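Long-range contacts in chitinase (Chromobacterium violaceum, PDB 4TXG), which probably hydrolyses the glycosidic bonds of chitin as a family 18 glycoside hydrolase and carries a module likely to bind the polysaccharide: residues Arg154-Tyr159 with Val600-Leu605; Thr184-Ala189 with Pro244-Leu249; Ile250-Trp255 with Asp307-Asp312; Gln365-Val370 with Phe391-Ser396. All coordinates share one frame; numbering follows the deposited sequence.

Contact 1: Arg154-Tyr159 with Val600-Leu605; sequences RRIIGY and VMFWEL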
loop_
_atom_site.group_PDB
_atom_site.type_symbol
_atom_site.label_atom_id
_atom_site.label_comp_id
_atom_site.label_asym_id
_atom_site.label_seq_id
_atom_site.Cartn_x
_atom_site.Cartn_y
_atom_site.Cartn_z
ATOM N N ARG A 154 -16.826 -2.983 -3.794
ATOM C CA ARG A 154 -15.446 -2.600 -3.495
ATOM C C ARG A 154 -14.675 -3.755 -2.895
ATOM O O ARG A 154 -15.249 -4.574 -2.181
ATOM C CB ARG A 154 -15.403 -1.433 -2.499
ATOM C CG ARG A 154 -16.221 -0.227 -2.904
ATOM C CD ARG A 154 -15.576 0.566 -4.040
ATOM N NE ARG A 154 -16.542 1.536 -4.559
ATOM C CZ ARG A 154 -16.610 1.923 -5.825
ATOM N NH1 ARG A 154 -15.721 1.463 -6.716
ATOM N NH2 ARG A 154 -17.562 2.767 -6.195
ATOM N N ARG A 155 -13.368 -3.803 -3.134
ATOM C CA ARG A 155 -12.552 -4.753 -2.394
ATOM C C ARG A 155 -12.592 -4.387 -0.916
ATOM O O ARG A 155 -12.632 -3.212 -0.560
ATOM C CB ARG A 155 -11.115 -4.766 -2.894
ATOM C CG ARG A 155 -10.982 -5.161 -4.350
ATOM C CD ARG A 155 -9.535 -5.464 -4.704
ATOM N NE ARG A 155 -9.392 -5.657 -6.142
ATOM C CZ ARG A 155 -9.188 -4.661 -6.993
ATOM N NH1 ARG A 155 -9.089 -3.418 -6.530
ATOM N NH2 ARG A 155 -9.078 -4.910 -8.299
ATOM N N ILE A 156 -12.611 -5.414 -0.076
ATOM C CA ILE A 156 -12.532 -5.270 1.366
ATOM C C ILE A 156 -11.485 -6.282 1.791
ATOM O O ILE A 156 -11.744 -7.487 1.855
ATOM C CB ILE A 156 -13.887 -5.523 2.058
ATOM C CG1 ILE A 156 -14.931 -4.529 1.547
ATOM C CG2 ILE A 156 -13.740 -5.433 3.582
ATOM C CD1 ILE A 156 -16.353 -4.823 2.047
ATOM N N ILE A 157 -10.279 -5.780 2.011
ATOM C CA ILE A 157 -9.105 -6.631 2.170
ATOM C C ILE A 157 -8.600 -6.581 3.598
ATOM O O ILE A 157 -8.156 -5.539 4.064
ATOM C CB ILE A 157 -7.983 -6.186 1.224
ATOM C CG1 ILE A 157 -8.486 -6.167 -0.222
ATOM C CG2 ILE A 157 -6.759 -7.077 1.360
ATOM C CD1 ILE A 157 -7.877 -5.029 -1.042
ATOM N N GLY A 158 -8.659 -7.710 4.293
ATOM C CA GLY A 158 -8.231 -7.736 5.680
ATOM C C GLY A 158 -6.916 -8.464 5.852
ATOM O O GLY A 158 -6.741 -9.566 5.323
ATOM N N TYR A 159 -5.980 -7.842 6.567
ATOM C CA TYR A 159 -4.762 -8.528 6.967
ATOM C C TYR A 159 -5.013 -9.394 8.189
ATOM O O TYR A 159 -5.531 -8.920 9.204
ATOM C CB TYR A 159 -3.645 -7.537 7.272
ATOM C CG TYR A 159 -2.869 -7.128 6.052
ATOM C CD1 TYR A 159 -1.794 -7.882 5.611
ATOM C CD2 TYR A 159 -3.196 -5.973 5.355
ATOM C CE1 TYR A 159 -1.076 -7.510 4.496
ATOM C CE2 TYR A 159 -2.478 -5.587 4.242
ATOM C CZ TYR A 159 -1.416 -6.362 3.815
ATOM O OH TYR A 159 -0.703 -5.983 2.694
ATOM N N VAL A 600 -10.878 -0.981 -0.089
ATOM C CA VAL A 600 -10.289 -0.624 1.186
ATOM C C VAL A 600 -9.538 -1.825 1.740
ATOM O O VAL A 600 -10.015 -2.960 1.647
ATOM C CB VAL A 600 -11.372 -0.163 2.204
ATOM C CG1 VAL A 600 -10.760 0.086 3.570
ATOM C CG2 VAL A 600 -12.098 1.097 1.713
ATOM N N MET A 601 -8.355 -1.570 2.298
ATOM C CA MET A 601 -7.561 -2.591 2.956
ATOM C C MET A 601 -7.467 -2.172 4.427
ATOM O O MET A 601 -7.529 -0.989 4.722
ATOM C CB MET A 601 -6.182 -2.704 2.284
ATOM C CG MET A 601 -5.144 -3.532 3.025
ATOM S SD MET A 601 -4.287 -2.512 4.257
ATOM C CE MET A 601 -3.131 -1.611 3.209
ATOM N N PHE A 602 -7.355 -3.117 5.354
ATOM C CA PHE A 602 -7.121 -2.714 6.739
ATOM C C PHE A 602 -6.139 -3.639 7.447
ATOM O O PHE A 602 -6.078 -4.841 7.175
ATOM C CB PHE A 602 -8.454 -2.626 7.516
ATOM C CG PHE A 602 -9.324 -3.838 7.386
ATOM C CD1 PHE A 602 -9.191 -4.891 8.270
ATOM C CD2 PHE A 602 -10.280 -3.921 6.390
ATOM C CE1 PHE A 602 -9.997 -6.011 8.164
ATOM C CE2 PHE A 602 -11.090 -5.046 6.280
ATOM C CZ PHE A 602 -10.942 -6.088 7.168
ATOM N N TRP A 603 -5.333 -3.031 8.316
ATOM C CA TRP A 603 -4.460 -3.739 9.236
ATOM C C TRP A 603 -4.974 -3.449 10.640
ATOM O O TRP A 603 -5.035 -2.275 11.000
ATOM C CB TRP A 603 -3.016 -3.238 9.100
ATOM C CG TRP A 603 -2.089 -3.936 10.026
ATOM C CD1 TRP A 603 -1.940 -3.712 11.368
ATOM C CD2 TRP A 603 -1.210 -5.008 9.696
ATOM N NE1 TRP A 603 -1.016 -4.585 11.894
ATOM C CE2 TRP A 603 -0.543 -5.383 10.884
ATOM C CE3 TRP A 603 -0.909 -5.688 8.506
ATOM C CZ2 TRP A 603 0.404 -6.409 10.918
ATOM C CZ3 TRP A 603 0.030 -6.697 8.542
ATOM C CH2 TRP A 603 0.676 -7.051 9.738
ATOM N N GLU A 604 -5.355 -4.443 11.442
ATOM C CA GLU A 604 -5.438 -5.863 11.107
ATOM C C GLU A 604 -6.791 -6.365 11.606
ATOM O O GLU A 604 -7.450 -5.690 12.400
ATOM C CB GLU A 604 -4.309 -6.659 11.777
ATOM C CG GLU A 604 -4.287 -6.425 13.295
ATOM C CD GLU A 604 -3.313 -7.312 14.046
ATOM O OE1 GLU A 604 -2.275 -6.788 14.523
ATOM O OE2 GLU A 604 -3.594 -8.520 14.179
ATOM N N LEU A 605 -7.196 -7.552 11.167
ATOM C CA LEU A 605 -8.512 -8.086 11.515
ATOM C C LEU A 605 -8.759 -8.123 13.031
ATOM O O LEU A 605 -9.848 -7.784 13.501
ATOM C CB LEU A 605 -8.677 -9.480 10.914
ATOM C CG LEU A 605 -9.004 -9.459 9.415
ATOM C CD1 LEU A 605 -8.604 -10.774 8.745
ATOM C CD2 LEU A 605 -10.495 -9.207 9.226
#
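Ile156 and Val600 pair where the (β/α)8 barrel of the family 18 domain closes on itself: its first strand, 155-161, runs parallel to its last, 599-603. Five backbone hydrogen bonds close the seam. Ile157 sits at its middle, its N donating to Val600 O and its O accepting from Phe602 N. Beyond the strand end, Leu605 N still reaches Tyr159 O at 2.9 Å, just past the cis peptide between Trp603 and Glu604.

On the outer face, which helix 627-636 covers, chi1 of 50° swings the Phe602 ring across to the neighbouring strand. Gly158, without a side chain, lets the ring lie on the main chain itself: Gly158 CA is 3.7 Å from the Phe602 ring centroid, over the face, in a CH-pi contact. Ile156 CG2 touches the edge of the same ring at CE2, 3.8 Å away.

The inner face carries Ile157, Tyr159 and Met601. Met601 SD lies in the plane of the Tyr159 ring, 3.6 Å from its CE2, as a Met-aromatic contact at the edge. The six-membered ring of Trp603 meets that ring obliquely, the planes at 47°, with Trp603 CE3 over its face, 3.5 Å from Tyr159 CG.

Contact 2: Thr184-Ala189 with Pro244-Leu249; sequences THINYA and PGVKTL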
loop_
_atom_site.group_PDB
_atom_site.type_symbol
_atom_site.label_atom_id
_atom_site.label_comp_id
_atom_site.label_asym_id
_atom_site.label_seq_id
_atom_site.Cartn_x
_atom_site.Cartn_y
_atom_site.Cartn_z
ATOM N N THR A 184 -13.639 -9.486 0.816
ATOM C CA THR A 184 -13.382 -9.999 -0.527
ATOM C C THR A 184 -12.017 -10.689 -0.633
ATOM O O THR A 184 -11.848 -11.621 -1.430
ATOM C CB THR A 184 -13.463 -8.884 -1.594
ATOM O OG1 THR A 184 -12.450 -7.897 -1.351
ATOM C CG2 THR A 184 -14.847 -8.225 -1.583
ATOM N N HIS A 185 -11.053 -10.221 0.163
ATOM C CA HIS A 185 -9.687 -10.746 0.162
ATOM C C HIS A 185 -9.130 -10.815 1.582
ATOM O O HIS A 185 -9.402 -9.947 2.409
ATOM C CB HIS A 185 -8.738 -9.873 -0.670
ATOM C CG HIS A 185 -9.118 -9.736 -2.112
ATOM N ND1 HIS A 185 -10.186 -8.974 -2.533
ATOM C CD2 HIS A 185 -8.544 -10.229 -3.236
ATOM C CE1 HIS A 185 -10.274 -9.027 -3.851
ATOM N NE2 HIS A 185 -9.285 -9.776 -4.303
ATOM N N ILE A 186 -8.332 -11.842 1.844
ATOM C CA ILE A 186 -7.596 -11.955 3.103
ATOM C C ILE A 186 -6.117 -12.119 2.809
ATOM O O ILE A 186 -5.726 -13.000 2.043
ATOM C CB ILE A 186 -8.060 -13.153 3.930
ATOM C CG1 ILE A 186 -9.551 -13.037 4.265
ATOM C CG2 ILE A 186 -7.192 -13.308 5.194
ATOM C CD1 ILE A 186 -10.173 -14.384 4.664
ATOM N N ASN A 187 -5.307 -11.266 3.421
ATOM C CA ASN A 187 -3.857 -11.345 3.300
ATOM C C ASN A 187 -3.270 -11.961 4.558
ATOM O O ASN A 187 -3.482 -11.446 5.654
ATOM C CB ASN A 187 -3.246 -9.959 3.099
ATOM C CG ASN A 187 -3.540 -9.363 1.737
ATOM O OD1 ASN A 187 -3.941 -10.055 0.807
ATOM N ND2 ASN A 187 -3.315 -8.056 1.616
ATOM N N TYR A 188 -2.515 -13.044 4.404
ATOM C CA TYR A 188 -1.872 -13.686 5.543
ATOM C C TYR A 188 -0.498 -13.084 5.801
ATOM O O TYR A 188 0.366 -13.101 4.920
ATOM C CB TYR A 188 -1.746 -15.190 5.285
ATOM C CG TYR A 188 -1.113 -15.977 6.407
ATOM C CD1 TYR A 188 0.275 -16.065 6.537
ATOM C CD2 TYR A 188 -1.908 -16.656 7.326
ATOM C CE1 TYR A 188 0.856 -16.816 7.562
ATOM C CE2 TYR A 188 -1.343 -17.387 8.349
ATOM C CZ TYR A 188 0.035 -17.468 8.463
ATOM O OH TYR A 188 0.586 -18.215 9.477
ATOM N N ALA A 189 -0.295 -12.592 7.021
ATOM C CA ALA A 189 0.952 -11.925 7.414
ATOM C C ALA A 189 1.697 -12.718 8.482
ATOM O O ALA A 189 1.112 -13.001 9.526
ATOM C CB ALA A 189 0.633 -10.511 7.937
ATOM N N PRO A 244 -16.570 -19.315 -1.533
ATOM C CA PRO A 244 -15.696 -19.624 -2.679
ATOM C C PRO A 244 -15.210 -18.407 -3.465
ATOM O O PRO A 244 -14.301 -18.521 -4.293
ATOM C CB PRO A 244 -16.580 -20.510 -3.560
ATOM C CG PRO A 244 -17.983 -20.102 -3.212
ATOM C CD PRO A 244 -17.949 -19.798 -1.738
ATOM N N GLY A 245 -15.809 -17.256 -3.203
ATOM C CA GLY A 245 -15.436 -16.044 -3.897
ATOM C C GLY A 245 -14.331 -15.295 -3.189
ATOM O O GLY A 245 -13.646 -14.472 -3.801
ATOM N N VAL A 246 -14.142 -15.584 -1.904
ATOM C CA VAL A 246 -13.145 -14.869 -1.113
ATOM C C VAL A 246 -11.743 -15.343 -1.481
ATOM O O VAL A 246 -11.481 -16.545 -1.513
ATOM C CB VAL A 246 -13.392 -15.051 0.400
ATOM C CG1 VAL A 246 -12.267 -14.402 1.213
ATOM C CG2 VAL A 246 -14.740 -14.460 0.780
ATOM N N LYS A 247 -10.851 -14.397 -1.766
ATOM C CA LYS A 247 -9.472 -14.723 -2.138
ATOM C C LYS A 247 -8.549 -14.747 -0.922
ATOM O O LYS A 247 -8.729 -13.961 0.005
ATOM C CB LYS A 247 -8.943 -13.703 -3.155
ATOM C CG LYS A 247 -9.798 -13.577 -4.410
ATOM C CD LYS A 247 -9.675 -14.849 -5.257
ATOM C CE LYS A 247 -10.842 -15.002 -6.223
ATOM N NZ LYS A 247 -11.047 -13.773 -7.012
ATOM N N THR A 248 -7.561 -15.639 -0.925
ATOM C CA THR A 248 -6.477 -15.524 0.050
ATOM C C THR A 248 -5.145 -15.277 -0.651
ATOM O O THR A 248 -4.860 -15.850 -1.708
ATOM C CB THR A 248 -6.364 -16.773 0.954
ATOM O OG1 THR A 248 -6.203 -17.953 0.154
ATOM C CG2 THR A 248 -7.611 -16.905 1.818
ATOM N N LEU A 249 -4.344 -14.388 -0.069
ATOM C CA LEU A 249 -3.027 -14.082 -0.604
ATOM C C LEU A 249 -1.990 -14.191 0.503
ATOM O O LEU A 249 -2.273 -13.881 1.663
ATOM C CB LEU A 249 -2.988 -12.677 -1.228
ATOM C CG LEU A 249 -3.857 -12.499 -2.486
ATOM C CD1 LEU A 249 -5.241 -11.988 -2.111
ATOM C CD2 LEU A 249 -3.192 -11.566 -3.482
HETATM O O HOH W 1 -13.256 -11.348 -3.944
#
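Thr184 O takes the N-H of Lys247 at 3.0 Å in a nearly straight bond (172° at the hydrogen), with the donor tilted somewhat from the carbonyl plane. A water lies 2.9 Å from Thr184 O and 3.2 Å from Gly245 O, placed to donate to either; since its surroundings offer more acceptors than it has protons, these bonds need not all exist at once. From here three further backbone bonds follow: Ile186 N to Lys247 O, Leu249 N to Ile186 O and Tyr188 N to Leu249 O. The peptide groups of His185 and Asn187 instead serve strand 155-161, so strand 185-193 is satisfied along both edges. These are neighbouring parallel strands of the TIM barrel, joined in sequence by helix 231-242 in a beta-alpha-beta crossover.

Both nitrogens of the His185 ring are occupied, which fixes its rotation. ND1 shares a hydrogen bond of 2.8 Å with Thr184 OG1, which also receives the N-H of Ile156, and NE2 bonds to Glu146. The ring runs alongside the Lys247 chain, His185 CD2 lying 3.5 Å from Lys247 CB, while Leu249 CD1 touches the ring edge. Asn187 OD1 rests 3.5 Å from Leu249 CB. On the outer face Thr248 OG1 is bonded to Lys240 NZ, and the backbone N of Thr248 to Asp307 OD2. Ile186 CD1 meets Val246 CG1 at 4.0 Å.

Contact 3: Ile250-Trp255 with Asp307-Asp312; sequences ISVGGW and DGVDID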
loop_
_atom_site.group_PDB
_atom_site.type_symbol
_atom_site.label_atom_id
_atom_site.label_comp_id
_atom_site.label_asym_id
_atom_site.label_seq_id
_atom_site.Cartn_x
_atom_site.Cartn_y
_atom_site.Cartn_z
ATOM N N ILE A 250 -0.796 -14.645 0.147
ATOM C CA ILE A 250 0.293 -14.711 1.114
ATOM C C ILE A 250 1.100 -13.405 1.056
ATOM O O ILE A 250 1.618 -13.022 -0.002
ATOM C CB ILE A 250 1.184 -15.968 0.868
ATOM C CG1 ILE A 250 2.327 -16.035 1.891
ATOM C CG2 ILE A 250 1.701 -16.040 -0.590
ATOM C CD1 ILE A 250 1.842 -16.161 3.354
ATOM N N SER A 251 1.164 -12.693 2.181
ATOM C CA SER A 251 1.952 -11.462 2.227
ATOM C C SER A 251 3.381 -11.773 2.643
ATOM O O SER A 251 3.614 -12.530 3.584
ATOM C CB SER A 251 1.342 -10.439 3.180
ATOM O OG SER A 251 0.028 -10.124 2.792
ATOM N N VAL A 252 4.332 -11.173 1.937
ATOM C CA VAL A 252 5.739 -11.471 2.154
ATOM C C VAL A 252 6.476 -10.198 2.563
ATOM O O VAL A 252 6.421 -9.198 1.854
ATOM C CB VAL A 252 6.394 -12.052 0.883
ATOM C CG1 VAL A 252 7.819 -12.553 1.191
ATOM C CG2 VAL A 252 5.528 -13.164 0.294
ATOM N N GLY A 253 7.145 -10.234 3.713
ATOM C CA GLY A 253 7.925 -9.089 4.165
ATOM C C GLY A 253 7.369 -8.414 5.410
ATOM O O GLY A 253 7.322 -9.007 6.490
ATOM N N GLY A 254 6.950 -7.164 5.258
ATOM C CA GLY A 254 6.552 -6.358 6.396
ATOM C C GLY A 254 7.751 -5.640 6.979
ATOM O O GLY A 254 8.869 -5.813 6.503
ATOM N N TRP A 255 7.528 -4.854 8.028
ATOM C CA TRP A 255 8.586 -4.013 8.585
ATOM C C TRP A 255 9.720 -4.848 9.183
ATOM O O TRP A 255 10.894 -4.565 8.949
ATOM C CB TRP A 255 8.007 -3.061 9.637
ATOM C CG TRP A 255 8.985 -2.020 10.177
ATOM C CD1 TRP A 255 9.391 -1.879 11.476
ATOM C CD2 TRP A 255 9.651 -0.984 9.437
ATOM N NE1 TRP A 255 10.268 -0.829 11.589
ATOM C CE2 TRP A 255 10.445 -0.262 10.356
ATOM C CE3 TRP A 255 9.662 -0.602 8.092
ATOM C CZ2 TRP A 255 11.231 0.828 9.972
ATOM C CZ3 TRP A 255 10.451 0.481 7.710
ATOM C CH2 TRP A 255 11.227 1.177 8.649
ATOM N N ASP A 307 -4.484 -17.791 -3.576
ATOM C CA ASP A 307 -4.897 -17.218 -4.857
ATOM C C ASP A 307 -3.938 -16.158 -5.376
ATOM O O ASP A 307 -4.124 -15.629 -6.472
ATOM C CB ASP A 307 -6.287 -16.598 -4.729
ATOM C CG ASP A 307 -7.320 -17.603 -4.292
ATOM O OD1 ASP A 307 -7.611 -18.521 -5.084
ATOM O OD2 ASP A 307 -7.827 -17.493 -3.157
ATOM N N GLY A 308 -2.933 -15.816 -4.582
ATOM C CA GLY A 308 -2.010 -14.779 -5.000
ATOM C C GLY A 308 -0.920 -14.519 -3.994
ATOM O O GLY A 308 -0.922 -15.083 -2.900
ATOM N N VAL A 309 0.011 -13.656 -4.383
ATOM C CA VAL A 309 1.111 -13.231 -3.520
ATOM C C VAL A 309 1.032 -11.722 -3.344
ATOM O O VAL A 309 0.806 -10.994 -4.314
ATOM C CB VAL A 309 2.482 -13.621 -4.125
ATOM C CG1 VAL A 309 3.625 -13.140 -3.249
ATOM C CG2 VAL A 309 2.563 -15.117 -4.288
ATOM N N ASP A 310 1.210 -11.267 -2.104
ATOM C CA ASP A 310 1.198 -9.851 -1.769
ATOM C C ASP A 310 2.612 -9.465 -1.345
ATOM O O ASP A 310 3.120 -9.936 -0.332
ATOM C CB ASP A 310 0.180 -9.587 -0.654
ATOM C CG ASP A 310 0.168 -8.144 -0.188
ATOM O OD1 ASP A 310 -0.135 -7.250 -1.012
ATOM O OD2 ASP A 310 0.435 -7.921 1.016
ATOM N N ILE A 311 3.277 -8.647 -2.149
ATOM C CA ILE A 311 4.655 -8.275 -1.862
ATOM C C ILE A 311 4.684 -7.054 -0.953
ATOM O O ILE A 311 4.223 -5.986 -1.337
ATOM C CB ILE A 311 5.432 -7.973 -3.163
ATOM C CG1 ILE A 311 5.444 -9.205 -4.065
ATOM C CG2 ILE A 311 6.848 -7.476 -2.841
ATOM C CD1 ILE A 311 6.163 -10.434 -3.447
ATOM N N ASP A 312 5.209 -7.222 0.255
ATOM C CA ASP A 312 5.268 -6.144 1.236
ATOM C C ASP A 312 6.735 -5.815 1.542
ATOM O O ASP A 312 7.224 -6.003 2.657
ATOM C CB ASP A 312 4.510 -6.542 2.498
ATOM C CG ASP A 312 4.324 -5.383 3.460
ATOM O OD1 ASP A 312 4.829 -4.264 3.186
ATOM O OD2 ASP A 312 3.673 -5.594 4.501
#
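Ser251 and Asp310 join two sequence signatures of family 18 chitinases, the SxGG motif on strand 247-253 and the DxxDxDxE motif, which runs from Asp307 to Glu314 through strand 308-312. The two strands are parallel neighbours in the barrel.

Asp310 points into the barrel core. Its CB passes 3.8 Å from Ile250 O and 3.5 Å from Ser251 OG. With CG anti to the backbone N (chi1 176°), the carboxylate turns toward the serine: Ser251 OG donates to Asp310 OD2 at 2.9 Å, meeting it on the anti side, 22° out of the carboxylate plane. Tyr159 OH binds the same oxygen, and OD1 bonds to Thr367 OG1, so both ends of the carboxylate are gripped. The backbone of the same residue is held too, Asp310 N donating to Ile250 O at 2.8 Å.

On the opposite face of the sheet Ile250 CG2 and Val309 CG2 lie side by side, 3.9 Å apart, beneath helix 287-304. At the motif's double glycine the chain leaves the strand, yet Gly254 N still donates to Asp312 O. Both glycines have positive phi, and a CB on Gly253 would run into Asp312 O; Asp312 OD2 stands 3.5 Å from Gly254 CA.

Contact 4: Gln365-Val370 with Phe391-Ser396; sequences QITAAV and FVNVMS. With CS (cesium ion), chain D.
Asn393 N donates to Ala368 O at 2.8 Å in an almost perfectly straight bond (178° at the hydrogen). Val370 follows with both its backbone N and its backbone O, the N bonding to Asn393 O at 3.0 Å and the O accepting from Met395 N. Side chains on the inner face are joined through a water, which donates to Thr367 OG1 at 2.9 Å and accepts from Asn393 ND2 at 3.0 Å; Thr367 OG1 also bonds to Asp310.

The methyl of the same threonine does the packing: Thr367 CG2 sits over the centre of the Phe391 ring, 3.4 Å from its centroid and 15° off the normal, a close CH-pi contact. Gln365 approaches that ring at its edge, NE2 3.7 Å from Phe391 CE2, the amide turned 78° to the ring and its nitrogen bonded to Tyr140 OH. On the outer face Val370 CG2 touches both Val392 CB, at 3.8 Å, and Val394 CG2, next to Tyr448 of helix 441-448.

Met395, centre of an inverse gamma turn, lays its sulfur against Ala369 CB and binds a cesium ion, SD to metal 3.6 Å; five waters and Glu314 also bind the ion. This places the ion at the C-terminal ends of two adjacent parallel strands, the end of a TIM barrel where family 18 enzymes have their substrate cleft.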
loop_
_atom_site.group_PDB
_atom_site.type_symbol
_atom_site.label_atom_id
_atom_site.label_comp_id
_atom_site.label_asym_id
_atom_site.label_seq_id
_atom_site.Cartn_x
_atom_site.Cartn_y
_atom_site.Cartn_z
ATOM N N GLN A 365 -3.098 -13.835 -8.587
ATOM C CA GLN A 365 -2.917 -12.391 -8.485
ATOM C C GLN A 365 -1.563 -12.026 -7.872
ATOM O O GLN A 365 -1.042 -12.739 -7.017
ATOM C CB GLN A 365 -4.057 -11.763 -7.662
ATOM C CG GLN A 365 -5.398 -11.674 -8.414
ATOM C CD GLN A 365 -6.500 -11.001 -7.598
ATOM O OE1 GLN A 365 -6.733 -11.359 -6.443
ATOM N NE2 GLN A 365 -7.181 -10.020 -8.197
ATOM N N ILE A 366 -0.991 -10.917 -8.329
ATOM C CA ILE A 366 0.128 -10.297 -7.615
ATOM C C ILE A 366 -0.311 -8.949 -7.104
ATOM O O ILE A 366 -0.764 -8.100 -7.879
ATOM C CB ILE A 366 1.357 -10.096 -8.497
ATOM C CG1 ILE A 366 1.734 -11.395 -9.176
ATOM C CG2 ILE A 366 2.531 -9.556 -7.659
ATOM C CD1 ILE A 366 2.936 -11.257 -10.046
ATOM N N THR A 367 -0.194 -8.747 -5.800
ATOM C CA THR A 367 -0.487 -7.446 -5.239
ATOM C C THR A 367 0.733 -6.952 -4.466
ATOM O O THR A 367 1.707 -7.682 -4.282
ATOM C CB THR A 367 -1.738 -7.495 -4.335
ATOM O OG1 THR A 367 -1.476 -8.273 -3.160
ATOM C CG2 THR A 367 -2.906 -8.133 -5.097
ATOM N N ALA A 368 0.689 -5.697 -4.038
ATOM C CA ALA A 368 1.762 -5.173 -3.216
ATOM C C ALA A 368 1.219 -4.193 -2.206
ATOM O O ALA A 368 0.300 -3.435 -2.495
ATOM C CB ALA A 368 2.840 -4.500 -4.086
ATOM N N ALA A 369 1.779 -4.250 -1.007
ATOM C CA ALA A 369 1.559 -3.216 -0.003
ATOM C C ALA A 369 2.583 -2.128 -0.286
ATOM O O ALA A 369 3.798 -2.385 -0.260
ATOM C CB ALA A 369 1.718 -3.778 1.395
ATOM N N VAL A 370 2.092 -0.927 -0.581
ATOM C CA VAL A 370 2.922 0.136 -1.134
ATOM C C VAL A 370 2.834 1.375 -0.241
ATOM O O VAL A 370 1.813 1.605 0.409
ATOM C CB VAL A 370 2.500 0.477 -2.593
ATOM C CG1 VAL A 370 2.705 -0.724 -3.512
ATOM C CG2 VAL A 370 1.044 0.942 -2.653
ATOM N N PHE A 391 -3.377 -5.326 -8.256
ATOM C CA PHE A 391 -3.749 -4.097 -7.566
ATOM C C PHE A 391 -2.758 -3.785 -6.463
ATOM O O PHE A 391 -1.925 -4.629 -6.111
ATOM C CB PHE A 391 -5.195 -4.154 -7.013
ATOM C CG PHE A 391 -5.483 -5.307 -6.079
ATOM C CD1 PHE A 391 -5.133 -5.242 -4.739
ATOM C CD2 PHE A 391 -6.176 -6.425 -6.531
ATOM C CE1 PHE A 391 -5.440 -6.282 -3.864
ATOM C CE2 PHE A 391 -6.473 -7.484 -5.664
ATOM C CZ PHE A 391 -6.108 -7.406 -4.328
ATOM N N VAL A 392 -2.822 -2.562 -5.942
ATOM C CA VAL A 392 -1.982 -2.195 -4.809
ATOM C C VAL A 392 -2.837 -1.962 -3.579
ATOM O O VAL A 392 -3.990 -1.583 -3.687
ATOM C CB VAL A 392 -1.133 -0.927 -5.083
ATOM C CG1 VAL A 392 -0.136 -1.202 -6.206
ATOM C CG2 VAL A 392 -2.003 0.280 -5.415
ATOM N N ASN A 393 -2.248 -2.222 -2.417
ATOM C CA ASN A 393 -2.839 -1.890 -1.129
ATOM C C ASN A 393 -2.015 -0.770 -0.544
ATOM O O ASN A 393 -0.886 -0.997 -0.100
ATOM C CB ASN A 393 -2.839 -3.106 -0.204
ATOM C CG ASN A 393 -3.656 -4.251 -0.762
ATOM O OD1 ASN A 393 -4.770 -4.042 -1.236
ATOM N ND2 ASN A 393 -3.094 -5.449 -0.750
ATOM N N VAL A 394 -2.557 0.443 -0.567
ATOM C CA VAL A 394 -1.762 1.603 -0.184
ATOM C C VAL A 394 -1.748 1.728 1.336
ATOM O O VAL A 394 -2.807 1.757 1.963
ATOM C CB VAL A 394 -2.307 2.905 -0.810
ATOM C CG1 VAL A 394 -1.452 4.093 -0.346
ATOM C CG2 VAL A 394 -2.333 2.797 -2.347
ATOM N N MET A 395 -0.557 1.788 1.926
ATOM C CA MET A 395 -0.430 1.828 3.380
ATOM C C MET A 395 -0.590 3.266 3.864
ATOM O O MET A 395 0.357 3.912 4.338
ATOM C CB MET A 395 0.901 1.210 3.823
ATOM C CG MET A 395 0.917 -0.302 3.580
ATOM S SD MET A 395 2.449 -1.128 4.080
ATOM C CE MET A 395 3.595 -0.301 2.984
ATOM N N SER A 396 -1.814 3.757 3.699
ATOM C CA SER A 396 -2.205 5.100 4.108
ATOM C C SER A 396 -2.546 5.119 5.597
ATOM O O SER A 396 -3.646 5.483 6.010
ATOM C CB SER A 396 -3.384 5.591 3.259
ATOM O OG SER A 396 -4.305 4.543 2.990
HETATM CS CS CS D . 3.928 -0.851 7.301
HETATM O O HOH W 2 -3.814 -8.234 -1.434
HETATM O O HOH W 3 4.452 -1.844 10.513
HETATM O O HOH W 4 6.489 0.842 7.781
HETATM O O HOH W 5 1.069 -2.754 7.454
HETATM O O HOH W 6 2.940 -3.947 6.704
HETATM O O HOH W 7 3.125 1.202 8.860
#

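How the contacts relate
All four contacts are buried parallel strand pairings of one barrel. Contact 1 joins the first and last strands across 440 intervening residues, whereas contacts 2, 3 and 4 tie strands much closer in sequence. Contacts 2 and 3 share strand 247-253, contact 2 holding its start and contact 3 its end; strands 155-161 and 185-193 link contacts 1 and 2, strands 308-312 and 365-371 contacts 3 and 4. Beyond the shared backbone bonds, contact 1 adds aromatic and sulfur packing, contact 2 a doubly bonded histidine, contact 3 a serine-carboxylate bond, and contact 4 a methyl-on-ring contact, a bridging water and a metal-bound methionine. Contact 2, farthest from the chain centre, alone has partly exposed residues among those that touch, Gly245 and Lys247.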